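Local coordinates for protein bacterioferritin (Rhodobacter capsulatus, PDB 1JGC) that probably stores iron, oxidising ferrous to ferric ions with dioxygen at a ferroxidase centre and helping to lay them down as mineral inside a 24-subunit haem-containing shell, at residues K2-V7 against R105-E110; A14-L19 against K73-R78; T20-Y25 against E46-E51; W35-M40 against G148-N153; G82-L87 against L140-G145. One frame throughout, in Å; residues are numbered along the deposited sequence. Where two conformers were deposited one is given.

Overall arrangement
The five contacts sample one long four-helix bundle and the short helix 146-152 beyond it. Contact 3 lies deepest, its centre about 5 Å from that of the chain; it brings Glu51 of the ferroxidase centre beside helix 5-34. Contact 2, centred about 10 Å from contact 3, shares that helix and supplies Glu18 of the same site, while Leu19 and Ile22 touch the haem. Asp75 N and Thr20 OG1 join the two contacts. At one end of the bundle sits contact 1, away from the metal site; at the other, some 39 to 43 Å between centres, contacts 4 and 5 pack together, Phe149 meeting Tyr141, next to neighbouring subunits.

Contact 1: residues K2-V7 against R105-E110; sequences KGDAKV and RDYCAE
Val7 and Cys108 mark the nearest backbone approach, 6.4 Å between CA atoms, where the first turn of helix 5-34 passes the last turns of helix 83-111. Tyr107 reaches across this gap and carries most of the contact. Its OH gives a hydrogen bond of 2.8 Å to Asp4 OD2, arriving on the syn side of the carboxylate but 31° out of its plane. The same oxygen accepts weak bonds from the backbone N of Lys6 and of Val7, so one atom both caps the helix and holds the phenol. Lys6 turns CG away from its own N (chi1 -162°) and runs extended, which lays CD over one face of the Tyr107 ring, 4.0 Å from its centroid. Val7 CG2 meets the ring edge at CE2, and Val7 CG1 rests 4.0 Å from Cys108 SG. The arrangement is an N-cap aspartate tied to the adjacent helix at one end of a ferritin-like four-helix bundle.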
# COMPACT_ATOMS: atom_id res chain seq x y z
N LYS A 2 13.11 -37.32 42.08
CA LYS A 2 12.33 -38.47 42.53
C LYS A 2 11.07 -38.00 43.26
O LYS A 2 11.13 -37.19 44.18
CB LYS A 2 13.15 -39.37 43.44
CG LYS A 2 12.90 -40.86 43.21
CD LYS A 2 11.39 -41.18 43.21
CE LYS A 2 11.14 -42.60 42.70
NZ LYS A 2 12.02 -43.59 43.41
N GLY A 3 9.92 -38.53 42.85
CA GLY A 3 8.67 -38.13 43.48
C GLY A 3 8.11 -39.12 44.48
O GLY A 3 8.58 -40.25 44.60
N ASP A 4 7.10 -38.68 45.21
CA ASP A 4 6.44 -39.52 46.19
C ASP A 4 5.68 -40.63 45.46
O ASP A 4 4.81 -40.35 44.63
CB ASP A 4 5.45 -38.70 47.00
CG ASP A 4 4.77 -39.50 48.08
OD1 ASP A 4 5.34 -39.57 49.19
OD2 ASP A 4 3.68 -40.07 47.81
N ALA A 5 6.01 -41.88 45.75
CA ALA A 5 5.36 -43.01 45.10
C ALA A 5 3.84 -42.89 45.01
O ALA A 5 3.27 -43.20 43.96
CB ALA A 5 5.73 -44.32 45.82
N LYS A 6 3.18 -42.45 46.07
CA LYS A 6 1.73 -42.37 46.00
C LYS A 6 1.21 -41.21 45.15
O LYS A 6 0.09 -41.26 44.64
CB LYS A 6 1.10 -42.31 47.40
CG LYS A 6 -0.37 -42.67 47.35
CD LYS A 6 -1.01 -42.79 48.72
CE LYS A 6 -2.49 -43.19 48.56
NZ LYS A 6 -3.25 -43.27 49.87
N VAL A 7 2.00 -40.16 44.99
CA VAL A 7 1.58 -39.05 44.16
C VAL A 7 1.57 -39.57 42.73
O VAL A 7 0.66 -39.28 41.95
CB VAL A 7 2.55 -37.85 44.27
CG1 VAL A 7 2.25 -36.83 43.18
CG2 VAL A 7 2.41 -37.19 45.65
N ARG A 105 -5.58 -34.39 45.19
CA ARG A 105 -5.20 -33.05 45.58
C ARG A 105 -4.91 -32.97 47.09
O ARG A 105 -3.87 -32.44 47.50
CB ARG A 105 -6.31 -32.08 45.14
CG ARG A 105 -6.05 -30.64 45.46
CD ARG A 105 -6.64 -30.33 46.80
NE ARG A 105 -6.09 -29.10 47.33
CZ ARG A 105 -5.91 -28.88 48.62
NH1 ARG A 105 -6.24 -29.81 49.50
NH2 ARG A 105 -5.38 -27.73 49.01
N ASP A 106 -5.80 -33.51 47.92
CA ASP A 106 -5.56 -33.49 49.36
C ASP A 106 -4.25 -34.21 49.70
O ASP A 106 -3.45 -33.71 50.50
CB ASP A 106 -6.70 -34.15 50.14
CG ASP A 106 -7.93 -33.27 50.25
OD1 ASP A 106 -7.78 -32.03 50.26
OD2 ASP A 106 -9.04 -33.82 50.35
N TYR A 107 -4.02 -35.37 49.09
CA TYR A 107 -2.80 -36.11 49.37
C TYR A 107 -1.55 -35.35 48.98
O TYR A 107 -0.56 -35.38 49.70
CB TYR A 107 -2.80 -37.47 48.67
CG TYR A 107 -1.57 -38.27 49.03
CD1 TYR A 107 -1.43 -38.87 50.29
CD2 TYR A 107 -0.49 -38.36 48.14
CE1 TYR A 107 -0.25 -39.52 50.65
CE2 TYR A 107 0.69 -39.01 48.49
CZ TYR A 107 0.81 -39.58 49.74
OH TYR A 107 2.01 -40.16 50.10
N CYS A 108 -1.57 -34.66 47.83
CA CYS A 108 -0.41 -33.90 47.41
C CYS A 108 -0.09 -32.82 48.43
O CYS A 108 1.06 -32.58 48.76
CB CYS A 108 -0.65 -33.25 46.04
SG CYS A 108 -0.61 -34.44 44.67
N ALA A 109 -1.13 -32.18 48.95
CA ALA A 109 -0.97 -31.14 49.95
C ALA A 109 -0.32 -31.73 51.21
O ALA A 109 0.66 -31.19 51.74
CB ALA A 109 -2.32 -30.53 50.30
N GLU A 110 -0.87 -32.84 51.67
CA GLU A 110 -0.37 -33.50 52.87
C GLU A 110 1.10 -33.85 52.74
O GLU A 110 1.88 -33.62 53.66
CB GLU A 110 -1.20 -34.77 53.17
CG GLU A 110 -0.55 -35.69 54.20
CD GLU A 110 -1.42 -36.89 54.57
OE1 GLU A 110 -2.07 -37.48 53.67
OE2 GLU A 110 -1.44 -37.25 55.77

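Contact 2: residues A14-L19 against K73-R78; sequences ALRSEL and KLDPLR
Arg16 lies against Leu74 and Asp75, where the long connection between helices 38-64 and 83-111 of the ferritin-like four-helix bundle runs over helix 5-34. The CA atoms of Arg16 and Leu74 come within 5.4 Å. Along the arginine, CB is 4.1 Å from Lys73 O, and CG packs 4.0 Å from Leu74 CA with the Asp75 carboxylate beside it. CD continues past Asp75, but the place of OD1 there is doubtful. A bend at chi3 (-69°) then turns the chain, and NE passes 3.6 Å from Lys73 O, a close approach rather than a hydrogen bond. At the tip, NH2 lies near Lys73 CB, the two side chains pointing the same way. The opposite charges of Arg16 and Asp75 are near each other without forming a salt bridge, and the poorly placed OD1 leaves the strength of any attraction uncertain. With an alanine here, the connection is likely to lose the aliphatic chain that packs against the backbone of Leu74, and Asp75 the nearby positive charge. Thr20 OG1 holds the backbone of Asp75 from the same helix, and Gln72 of a neighbouring subunit bonds Asp75 O and Leu77 N. Further along, Leu19, which touches the haem, meets Leu74 at about a right angle: Leu74 CD2 comes down on Leu19 CB, 3.3 Å away.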
# COMPACT_ATOMS: atom_id res chain seq x y z
N ALA A 14 -5.34 -40.43 37.54
CA ALA A 14 -5.93 -39.28 36.88
C ALA A 14 -5.74 -39.42 35.36
O ALA A 14 -6.63 -39.08 34.58
CB ALA A 14 -5.27 -38.01 37.38
N LEU A 15 -4.58 -39.92 34.96
CA LEU A 15 -4.28 -40.12 33.55
C LEU A 15 -5.28 -41.10 32.93
O LEU A 15 -5.83 -40.85 31.86
CB LEU A 15 -2.86 -40.67 33.38
CG LEU A 15 -2.50 -41.15 31.98
CD1 LEU A 15 -2.69 -40.04 30.95
CD2 LEU A 15 -1.06 -41.63 31.98
N ARG A 16 -5.51 -42.20 33.63
CA ARG A 16 -6.45 -43.20 33.15
C ARG A 16 -7.83 -42.59 33.05
O ARG A 16 -8.58 -42.88 32.13
CB ARG A 16 -6.49 -44.41 34.09
CG ARG A 16 -7.68 -45.31 33.80
CD ARG A 16 -7.69 -46.54 34.67
NE ARG A 16 -6.59 -47.44 34.32
CZ ARG A 16 -5.62 -47.78 35.17
NH1 ARG A 16 -5.63 -47.30 36.41
NH2 ARG A 16 -4.64 -48.60 34.78
N SER A 17 -8.17 -41.74 34.00
CA SER A 17 -9.46 -41.09 34.00
C SER A 17 -9.57 -40.21 32.74
O SER A 17 -10.60 -40.20 32.06
CB SER A 17 -9.60 -40.25 35.26
OG SER A 17 -10.86 -39.60 35.33
N GLU A 18 -8.49 -39.47 32.44
CA GLU A 18 -8.47 -38.59 31.28
C GLU A 18 -8.52 -39.35 29.95
O GLU A 18 -9.25 -38.96 29.04
CB GLU A 18 -7.24 -37.68 31.31
CG GLU A 18 -7.18 -36.72 32.49
CD GLU A 18 -8.38 -35.79 32.58
OE1 GLU A 18 -9.50 -36.28 32.81
OE2 GLU A 18 -8.20 -34.56 32.44
N LEU A 19 -7.74 -40.42 29.83
CA LEU A 19 -7.74 -41.21 28.60
C LEU A 19 -9.15 -41.72 28.36
O LEU A 19 -9.58 -41.86 27.22
CB LEU A 19 -6.80 -42.41 28.72
CG LEU A 19 -5.30 -42.14 28.83
CD1 LEU A 19 -4.56 -43.46 29.02
CD2 LEU A 19 -4.81 -41.44 27.58
N LYS A 73 -4.67 -48.93 29.95
CA LYS A 73 -6.09 -49.18 30.16
C LYS A 73 -6.93 -47.94 30.41
O LYS A 73 -6.40 -46.89 30.78
CB LYS A 73 -6.27 -50.14 31.34
CG LYS A 73 -5.45 -51.41 31.20
CD LYS A 73 -5.81 -52.43 32.26
CE LYS A 73 -5.03 -53.71 32.04
NZ LYS A 73 -5.41 -54.77 33.04
N LEU A 74 -8.24 -48.07 30.20
CA LEU A 74 -9.16 -46.96 30.45
C LEU A 74 -10.18 -47.45 31.47
O LEU A 74 -10.39 -48.64 31.61
CB LEU A 74 -9.92 -46.56 29.19
CG LEU A 74 -9.25 -46.25 27.85
CD1 LEU A 74 -10.27 -45.54 26.96
CD2 LEU A 74 -8.03 -45.38 28.03
N ASP A 75 -10.80 -46.52 32.18
CA ASP A 75 -11.85 -46.89 33.12
C ASP A 75 -13.07 -47.19 32.23
O ASP A 75 -13.02 -46.98 31.01
CB ASP A 75 -12.13 -45.74 34.08
CG ASP A 75 -10.96 -45.50 35.03
OD1 ASP A 75 -10.37 -46.49 35.50
OD2 ASP A 75 -10.65 -44.32 35.33
N PRO A 76 -14.16 -47.71 32.81
CA PRO A 76 -15.33 -48.02 31.98
C PRO A 76 -15.89 -46.82 31.22
O PRO A 76 -16.11 -45.76 31.80
CB PRO A 76 -16.32 -48.59 32.99
CG PRO A 76 -15.41 -49.28 33.97
CD PRO A 76 -14.33 -48.23 34.17
N LEU A 77 -16.12 -47.00 29.93
CA LEU A 77 -16.68 -45.94 29.08
C LEU A 77 -18.19 -45.84 29.28
O LEU A 77 -18.84 -46.83 29.61
CB LEU A 77 -16.39 -46.25 27.62
CG LEU A 77 -14.96 -46.07 27.11
CD1 LEU A 77 -14.78 -46.74 25.76
CD2 LEU A 77 -14.65 -44.58 27.04
N ARG A 78 -18.74 -44.66 29.07
CA ARG A 78 -20.18 -44.46 29.19
C ARG A 78 -20.69 -43.83 27.90
O ARG A 78 -20.68 -42.61 27.76
CB ARG A 78 -20.50 -43.53 30.36
CG ARG A 78 -20.25 -44.13 31.72
CD ARG A 78 -20.10 -43.03 32.72
NE ARG A 78 -20.39 -43.47 34.08
CZ ARG A 78 -19.64 -43.17 35.12
NH1 ARG A 78 -18.55 -42.42 34.96
NH2 ARG A 78 -19.98 -43.59 36.33

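Contact 3: residues T20-Y25 against E46-E51; sequences TAISQY and EESIEE
Tyr25 lays its ring against segment 46-51 of helix 38-64, and Glu47 covers one face: its CB stands over the ring centre, 3.9 Å from the centroid and only 6° off the normal, a CH-pi contact. Glu47 is extended beyond CG, which carries its carboxylate past the ring so that OE1 comes 3.4 Å from Tyr25 CE1. The tyrosine owes its position to chi1 (-77°), with CG opposite the carbonyl carbon; its CB then packs 3.5 Å from Ser48 CB. Ser48 places OG anti to its own N and donates a 2.9 Å hydrogen bond to Ile22 O, tilted from the carbonyl plane. This is a side chain gripping the backbone of the opposite helix where the CA atoms of Ile22 and Ser48 are 4.6 Å apart. Glu51 bends at chi2, and the bend leaves CG lying near both Ala21 CB and Tyr25 CE2, while its CB is 3.5 Å from Ile22 CG1. These apolar neighbours flank the stem of a carboxylate assigned as a ligand of both iron positions, which hold no metal in this structure. The short segments run antiparallel, at 162° with axes 8.1 Å apart, as expected of adjacent helices in the ferritin-like bundle that carries the diiron ferroxidase centre.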
# COMPACT_ATOMS: atom_id res chain seq x y z
N THR A 20 -9.88 -41.98 29.44
CA THR A 20 -11.25 -42.47 29.34
C THR A 20 -12.13 -41.36 28.79
O THR A 20 -12.91 -41.57 27.86
CB THR A 20 -11.80 -42.94 30.72
OG1 THR A 20 -10.94 -43.95 31.26
CG2 THR A 20 -13.19 -43.51 30.58
N ALA A 21 -12.02 -40.17 29.38
CA ALA A 21 -12.80 -39.02 28.94
C ALA A 21 -12.52 -38.71 27.46
O ALA A 21 -13.44 -38.44 26.69
CB ALA A 21 -12.48 -37.80 29.80
N ILE A 22 -11.26 -38.74 27.06
CA ILE A 22 -10.91 -38.46 25.67
C ILE A 22 -11.71 -39.34 24.72
O ILE A 22 -12.35 -38.85 23.80
CB ILE A 22 -9.41 -38.70 25.41
CG1 ILE A 22 -8.58 -37.68 26.19
CG2 ILE A 22 -9.12 -38.61 23.93
CD1 ILE A 22 -7.10 -37.94 26.10
N SER A 23 -11.68 -40.65 24.95
CA SER A 23 -12.40 -41.55 24.07
C SER A 23 -13.91 -41.42 24.18
O SER A 23 -14.61 -41.56 23.18
CB SER A 23 -11.99 -42.99 24.35
OG SER A 23 -10.63 -43.18 23.99
N GLN A 24 -14.40 -41.15 25.38
CA GLN A 24 -15.84 -41.01 25.55
C GLN A 24 -16.34 -39.79 24.79
O GLN A 24 -17.36 -39.86 24.12
CB GLN A 24 -16.20 -40.91 27.04
CG GLN A 24 -17.70 -40.92 27.32
CD GLN A 24 -18.02 -40.96 28.80
OE1 GLN A 24 -17.75 -41.94 29.49
NE2 GLN A 24 -18.60 -39.88 29.30
N TYR A 25 -15.62 -38.68 24.89
CA TYR A 25 -16.01 -37.46 24.19
C TYR A 25 -15.90 -37.63 22.69
O TYR A 25 -16.76 -37.16 21.94
CB TYR A 25 -15.15 -36.28 24.62
CG TYR A 25 -15.49 -35.69 25.97
CD1 TYR A 25 -16.78 -35.22 26.25
CD2 TYR A 25 -14.53 -35.60 26.98
CE1 TYR A 25 -17.10 -34.68 27.49
CE2 TYR A 25 -14.84 -35.07 28.22
CZ TYR A 25 -16.12 -34.62 28.48
OH TYR A 25 -16.42 -34.12 29.73
N GLU A 46 -14.24 -30.53 20.93
CA GLU A 46 -13.42 -29.59 21.69
C GLU A 46 -13.07 -30.14 23.07
O GLU A 46 -11.91 -30.11 23.48
CB GLU A 46 -14.15 -28.26 21.86
CG GLU A 46 -14.09 -27.33 20.66
CD GLU A 46 -15.02 -26.11 20.81
OE1 GLU A 46 -15.05 -25.50 21.92
OE2 GLU A 46 -15.73 -25.77 19.82
N GLU A 47 -14.07 -30.65 23.79
CA GLU A 47 -13.83 -31.20 25.12
C GLU A 47 -12.86 -32.37 25.08
O GLU A 47 -12.03 -32.51 25.97
CB GLU A 47 -15.16 -31.61 25.76
CG GLU A 47 -16.11 -30.44 26.05
CD GLU A 47 -17.51 -30.91 26.48
OE1 GLU A 47 -18.06 -31.82 25.82
OE2 GLU A 47 -18.07 -30.37 27.47
N SER A 48 -12.96 -33.21 24.06
CA SER A 48 -12.06 -34.35 23.92
C SER A 48 -10.62 -33.86 23.75
O SER A 48 -9.69 -34.41 24.34
CB SER A 48 -12.47 -35.22 22.72
OG SER A 48 -11.59 -36.31 22.51
N ILE A 49 -10.44 -32.84 22.93
CA ILE A 49 -9.12 -32.28 22.69
C ILE A 49 -8.60 -31.55 23.94
O ILE A 49 -7.39 -31.42 24.14
CB ILE A 49 -9.14 -31.35 21.44
CG1 ILE A 49 -9.42 -32.21 20.21
CG2 ILE A 49 -7.83 -30.62 21.28
CD1 ILE A 49 -9.46 -31.47 18.90
N GLU A 50 -9.50 -31.07 24.79
CA GLU A 50 -9.06 -30.42 26.02
C GLU A 50 -8.46 -31.51 26.91
O GLU A 50 -7.38 -31.33 27.48
CB GLU A 50 -10.23 -29.78 26.77
CG GLU A 50 -10.46 -28.31 26.43
CD GLU A 50 -11.58 -27.67 27.26
OE1 GLU A 50 -11.48 -27.70 28.53
OE2 GLU A 50 -12.56 -27.15 26.65
N GLU A 51 -9.15 -32.63 27.03
CA GLU A 51 -8.67 -33.72 27.85
C GLU A 51 -7.34 -34.25 27.34
O GLU A 51 -6.50 -34.68 28.13
CB GLU A 51 -9.70 -34.86 27.90
CG GLU A 51 -11.01 -34.47 28.58
CD GLU A 51 -10.80 -33.86 29.96
OE1 GLU A 51 -10.11 -34.48 30.79
OE2 GLU A 51 -11.33 -32.76 30.20

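Contact 4: residues W35-M40 against G148-N153; sequences WGLAKM and GFALLN
Lys39 and Asn153 bring their CA atoms to 4.8 Å, where the start of helix 38-64 meets the end of the short helix 146-152, the C-terminal helix set beyond the four-helix bundle of ferritins. Between them the Lys39 N donates to Asn153 O at 3.2 Å, from above the carbonyl plane, 38° out of it. Just before this turn, Gly36 closes helix 5-34 in a Schellman motif. Asn153 is the most covered residue of the contact. Its ND2 turns back to Phe149 O, 3.3 Å away, on the last turn of its own helix, which helps hold ND2 over one face of the Phe149 ring; the other restraint on the amide is the bond that OD1 accepts from Met157 N of a neighbouring subunit. Leu37 reaches CD2 to Ala150, 4.1 Å from its CB. Met40 sets CG anti to its N (chi1 174°), which carries the thioether toward Phe149; CE touches the edge of that ring at CE2, 3.9 Å off. Lys39 is extended beyond CG, with CD passing 3.7 Å from Leu152 O. At its end, NZ donates to a water at 2.9 Å, and this water in turn donates to Leu152 O.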
# COMPACT_ATOMS: atom_id res chain seq x y z
N TRP A 35 -25.91 -38.23 13.92
CA TRP A 35 -27.30 -37.93 14.25
C TRP A 35 -27.72 -36.63 13.58
O TRP A 35 -28.90 -36.28 13.55
CB TRP A 35 -27.52 -37.81 15.76
CG TRP A 35 -27.40 -39.11 16.51
CD1 TRP A 35 -27.64 -40.36 16.01
CD2 TRP A 35 -26.99 -39.30 17.87
NE1 TRP A 35 -27.40 -41.31 16.98
CE2 TRP A 35 -27.01 -40.68 18.13
CE3 TRP A 35 -26.62 -38.42 18.91
CZ2 TRP A 35 -26.66 -41.22 19.37
CZ3 TRP A 35 -26.28 -38.96 20.15
CH2 TRP A 35 -26.30 -40.34 20.36
N GLY A 36 -26.74 -35.90 13.06
CA GLY A 36 -27.04 -34.64 12.40
C GLY A 36 -27.02 -33.47 13.36
O GLY A 36 -27.47 -32.37 13.03
N LEU A 37 -26.50 -33.69 14.57
CA LEU A 37 -26.43 -32.64 15.57
C LEU A 37 -25.01 -32.07 15.57
O LEU A 37 -24.29 -32.15 16.57
CB LEU A 37 -26.78 -33.21 16.95
CG LEU A 37 -28.10 -33.99 17.00
CD1 LEU A 37 -28.37 -34.44 18.43
CD2 LEU A 37 -29.23 -33.11 16.51
N ALA A 38 -24.61 -31.47 14.45
CA ALA A 38 -23.28 -30.92 14.28
C ALA A 38 -22.79 -29.97 15.37
O ALA A 38 -21.64 -30.05 15.80
CB ALA A 38 -23.18 -30.23 12.93
N LYS A 39 -23.66 -29.09 15.84
CA LYS A 39 -23.26 -28.13 16.86
C LYS A 39 -22.97 -28.79 18.19
O LYS A 39 -22.08 -28.36 18.93
CB LYS A 39 -24.32 -27.05 17.00
CG LYS A 39 -24.62 -26.41 15.66
CD LYS A 39 -25.60 -25.30 15.75
CE LYS A 39 -25.75 -24.64 14.39
NZ LYS A 39 -26.74 -23.53 14.47
N MET A 40 -23.71 -29.85 18.49
CA MET A 40 -23.48 -30.58 19.71
C MET A 40 -22.17 -31.36 19.53
O MET A 40 -21.35 -31.47 20.43
CB MET A 40 -24.65 -31.52 19.95
CG MET A 40 -24.51 -32.46 21.11
SD MET A 40 -26.08 -33.32 21.44
CE MET A 40 -26.00 -33.39 23.24
N GLY A 148 -36.91 -29.66 20.39
CA GLY A 148 -36.40 -28.30 20.40
C GLY A 148 -34.90 -28.23 20.59
O GLY A 148 -34.22 -27.44 19.93
N PHE A 149 -34.38 -29.05 21.49
CA PHE A 149 -32.94 -29.06 21.74
C PHE A 149 -32.20 -29.58 20.51
O PHE A 149 -31.15 -29.05 20.15
CB PHE A 149 -32.61 -29.95 22.94
CG PHE A 149 -31.16 -29.89 23.34
CD1 PHE A 149 -30.72 -28.92 24.23
CD2 PHE A 149 -30.25 -30.79 22.82
CE1 PHE A 149 -29.38 -28.85 24.59
CE2 PHE A 149 -28.91 -30.73 23.17
CZ PHE A 149 -28.47 -29.76 24.05
N ALA A 150 -32.74 -30.62 19.89
CA ALA A 150 -32.12 -31.19 18.71
C ALA A 150 -32.10 -30.15 17.60
O ALA A 150 -31.11 -30.02 16.89
CB ALA A 150 -32.88 -32.43 18.26
N LEU A 151 -33.18 -29.39 17.48
CA LEU A 151 -33.27 -28.36 16.46
C LEU A 151 -32.17 -27.32 16.66
O LEU A 151 -31.45 -26.99 15.72
CB LEU A 151 -34.65 -27.71 16.52
CG LEU A 151 -34.94 -26.57 15.54
CD1 LEU A 151 -34.57 -26.99 14.12
CD2 LEU A 151 -36.42 -26.21 15.62
N LEU A 152 -32.04 -26.82 17.89
CA LEU A 152 -31.04 -25.83 18.25
C LEU A 152 -29.60 -26.27 17.98
O LEU A 152 -28.73 -25.44 17.71
CB LEU A 152 -31.16 -25.48 19.74
CG LEU A 152 -30.12 -24.55 20.37
CD1 LEU A 152 -30.23 -23.17 19.75
CD2 LEU A 152 -30.34 -24.46 21.87
N ASN A 153 -29.36 -27.57 18.03
CA ASN A 153 -28.01 -28.07 17.83
C ASN A 153 -27.79 -28.83 16.55
O ASN A 153 -26.76 -29.49 16.40
CB ASN A 153 -27.62 -28.90 19.04
CG ASN A 153 -27.32 -28.05 20.25
OD1 ASN A 153 -26.27 -27.41 20.33
ND2 ASN A 153 -28.26 -27.99 21.20
O HOH W 1 -29.03 -22.75 16.01

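Contact 5: residues G82-L87 against L140-G145; sequences GPRETL and LYDRLG
Arg84 grips Asp142 side-on: NE donates to OD1 at 3.0 Å, while NH2 reaches OD2 and also OD1, each at 3.2 Å. Guanidinium and carboxylate are nearly coplanar, 13° apart, and both oxygens use their syn lone pairs, a well-formed salt bridge with OD1 shared by two N-H groups. The stem of the arginine is laid on Tyr141. Arg84 CB sits over one face of the ring, 3.7 Å from its centroid; with CG anti to the backbone N (chi1 -166°) and the chain extended to NE, CG and CD run on along the ring toward Asp142. Arg84 CD passes 3.5 Å from Tyr141 CE1. The guanidinium stands at 89° to the ring, with its edge toward Tyr141 CD1. A leucine in its place would probably leave Asp142 without its cationic mate and Glu88 without the guanidinium it pairs with. Around this first shell, Pro83 CB meets the ring edge at Tyr141 CE2, 3.9 Å away, and Leu87 CD1 lies near CD2. Further out, Glu88 takes Arg84 NH1 in a second salt bridge. The antiparallel segments, axes 11.6 Å apart, join the start of helix 83-111 to the end of helix 114-144, with Tyr141 also meeting Phe149 of helix 146-152 and Met40 of helix 38-64 lying against Leu87.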
# COMPACT_ATOMS: atom_id res chain seq x y z
N GLY A 82 -28.31 -41.61 22.90
CA GLY A 82 -29.11 -40.50 22.41
C GLY A 82 -28.58 -39.16 22.89
O GLY A 82 -27.71 -39.11 23.76
N PRO A 83 -29.09 -38.06 22.33
CA PRO A 83 -28.63 -36.72 22.74
C PRO A 83 -28.54 -36.51 24.25
O PRO A 83 -27.47 -36.24 24.78
CB PRO A 83 -29.67 -35.79 22.10
CG PRO A 83 -30.04 -36.54 20.84
CD PRO A 83 -30.13 -37.98 21.30
N ARG A 84 -29.66 -36.65 24.95
CA ARG A 84 -29.67 -36.43 26.39
C ARG A 84 -28.79 -37.41 27.17
O ARG A 84 -28.12 -37.00 28.12
CB ARG A 84 -31.09 -36.48 26.94
CG ARG A 84 -31.21 -35.95 28.36
CD ARG A 84 -32.67 -35.87 28.78
NE ARG A 84 -32.85 -35.08 29.99
CZ ARG A 84 -32.40 -35.43 31.18
NH1 ARG A 84 -31.73 -36.56 31.32
NH2 ARG A 84 -32.62 -34.64 32.23
N GLU A 85 -28.77 -38.68 26.77
CA GLU A 85 -27.95 -39.66 27.48
C GLU A 85 -26.46 -39.33 27.44
O GLU A 85 -25.75 -39.55 28.43
CB GLU A 85 -28.14 -41.07 26.89
CG GLU A 85 -29.46 -41.73 27.19
CD GLU A 85 -30.63 -41.00 26.52
OE1 GLU A 85 -30.57 -40.77 25.28
OE2 GLU A 85 -31.61 -40.66 27.24
N THR A 86 -25.98 -38.82 26.30
CA THR A 86 -24.56 -38.49 26.18
C THR A 86 -24.20 -37.37 27.16
O THR A 86 -23.11 -37.37 27.74
CB THR A 86 -24.17 -38.07 24.72
OG1 THR A 86 -24.95 -36.95 24.30
CG2 THR A 86 -24.41 -39.22 23.75
N LEU A 87 -25.13 -36.44 27.36
CA LEU A 87 -24.90 -35.36 28.31
C LEU A 87 -24.81 -35.98 29.69
O LEU A 87 -23.95 -35.63 30.50
CB LEU A 87 -26.04 -34.34 28.27
CG LEU A 87 -26.18 -33.52 26.99
CD1 LEU A 87 -27.36 -32.58 27.11
CD2 LEU A 87 -24.91 -32.74 26.75
N LEU A 140 -31.29 -26.83 29.88
CA LEU A 140 -31.85 -26.26 28.66
C LEU A 140 -32.54 -27.35 27.84
O LEU A 140 -33.50 -27.08 27.12
CB LEU A 140 -30.75 -25.60 27.83
CG LEU A 140 -31.18 -25.00 26.49
CD1 LEU A 140 -32.16 -23.87 26.75
CD2 LEU A 140 -29.97 -24.50 25.73
N TYR A 141 -32.03 -28.57 27.96
CA TYR A 141 -32.60 -29.70 27.23
C TYR A 141 -34.03 -29.97 27.70
O TYR A 141 -34.94 -30.14 26.89
CB TYR A 141 -31.72 -30.94 27.44
CG TYR A 141 -32.09 -32.11 26.57
CD1 TYR A 141 -33.25 -32.84 26.80
CD2 TYR A 141 -31.27 -32.49 25.50
CE1 TYR A 141 -33.60 -33.92 25.98
CE2 TYR A 141 -31.61 -33.57 24.68
CZ TYR A 141 -32.77 -34.28 24.92
OH TYR A 141 -33.12 -35.32 24.11
N ASP A 142 -34.23 -30.00 29.01
CA ASP A 142 -35.55 -30.26 29.56
C ASP A 142 -36.50 -29.09 29.27
O ASP A 142 -37.67 -29.30 28.99
CB ASP A 142 -35.47 -30.51 31.06
CG ASP A 142 -34.62 -31.74 31.40
OD1 ASP A 142 -34.56 -32.66 30.55
OD2 ASP A 142 -34.04 -31.78 32.52
N ARG A 143 -35.98 -27.87 29.32
CA ARG A 143 -36.81 -26.70 29.06
C ARG A 143 -37.27 -26.64 27.60
O ARG A 143 -38.43 -26.36 27.33
CB ARG A 143 -36.05 -25.42 29.40
CG ARG A 143 -36.71 -24.18 28.85
CD ARG A 143 -36.04 -22.92 29.33
NE ARG A 143 -36.50 -22.54 30.66
CZ ARG A 143 -35.71 -22.49 31.73
NH1 ARG A 143 -34.43 -22.82 31.61
NH2 ARG A 143 -36.19 -22.10 32.91
N LEU A 144 -36.35 -26.92 26.67
CA LEU A 144 -36.68 -26.88 25.25
C LEU A 144 -37.45 -28.12 24.82
O LEU A 144 -38.37 -28.03 23.99
CB LEU A 144 -35.40 -26.79 24.41
CG LEU A 144 -34.51 -25.57 24.53
CD1 LEU A 144 -33.32 -25.71 23.61
CD2 LEU A 144 -35.30 -24.32 24.19
N GLY A 145 -37.08 -29.27 25.37
CA GLY A 145 -37.71 -30.52 24.99
C GLY A 145 -36.83 -31.23 23.98
O GLY A 145 -36.06 -30.59 23.28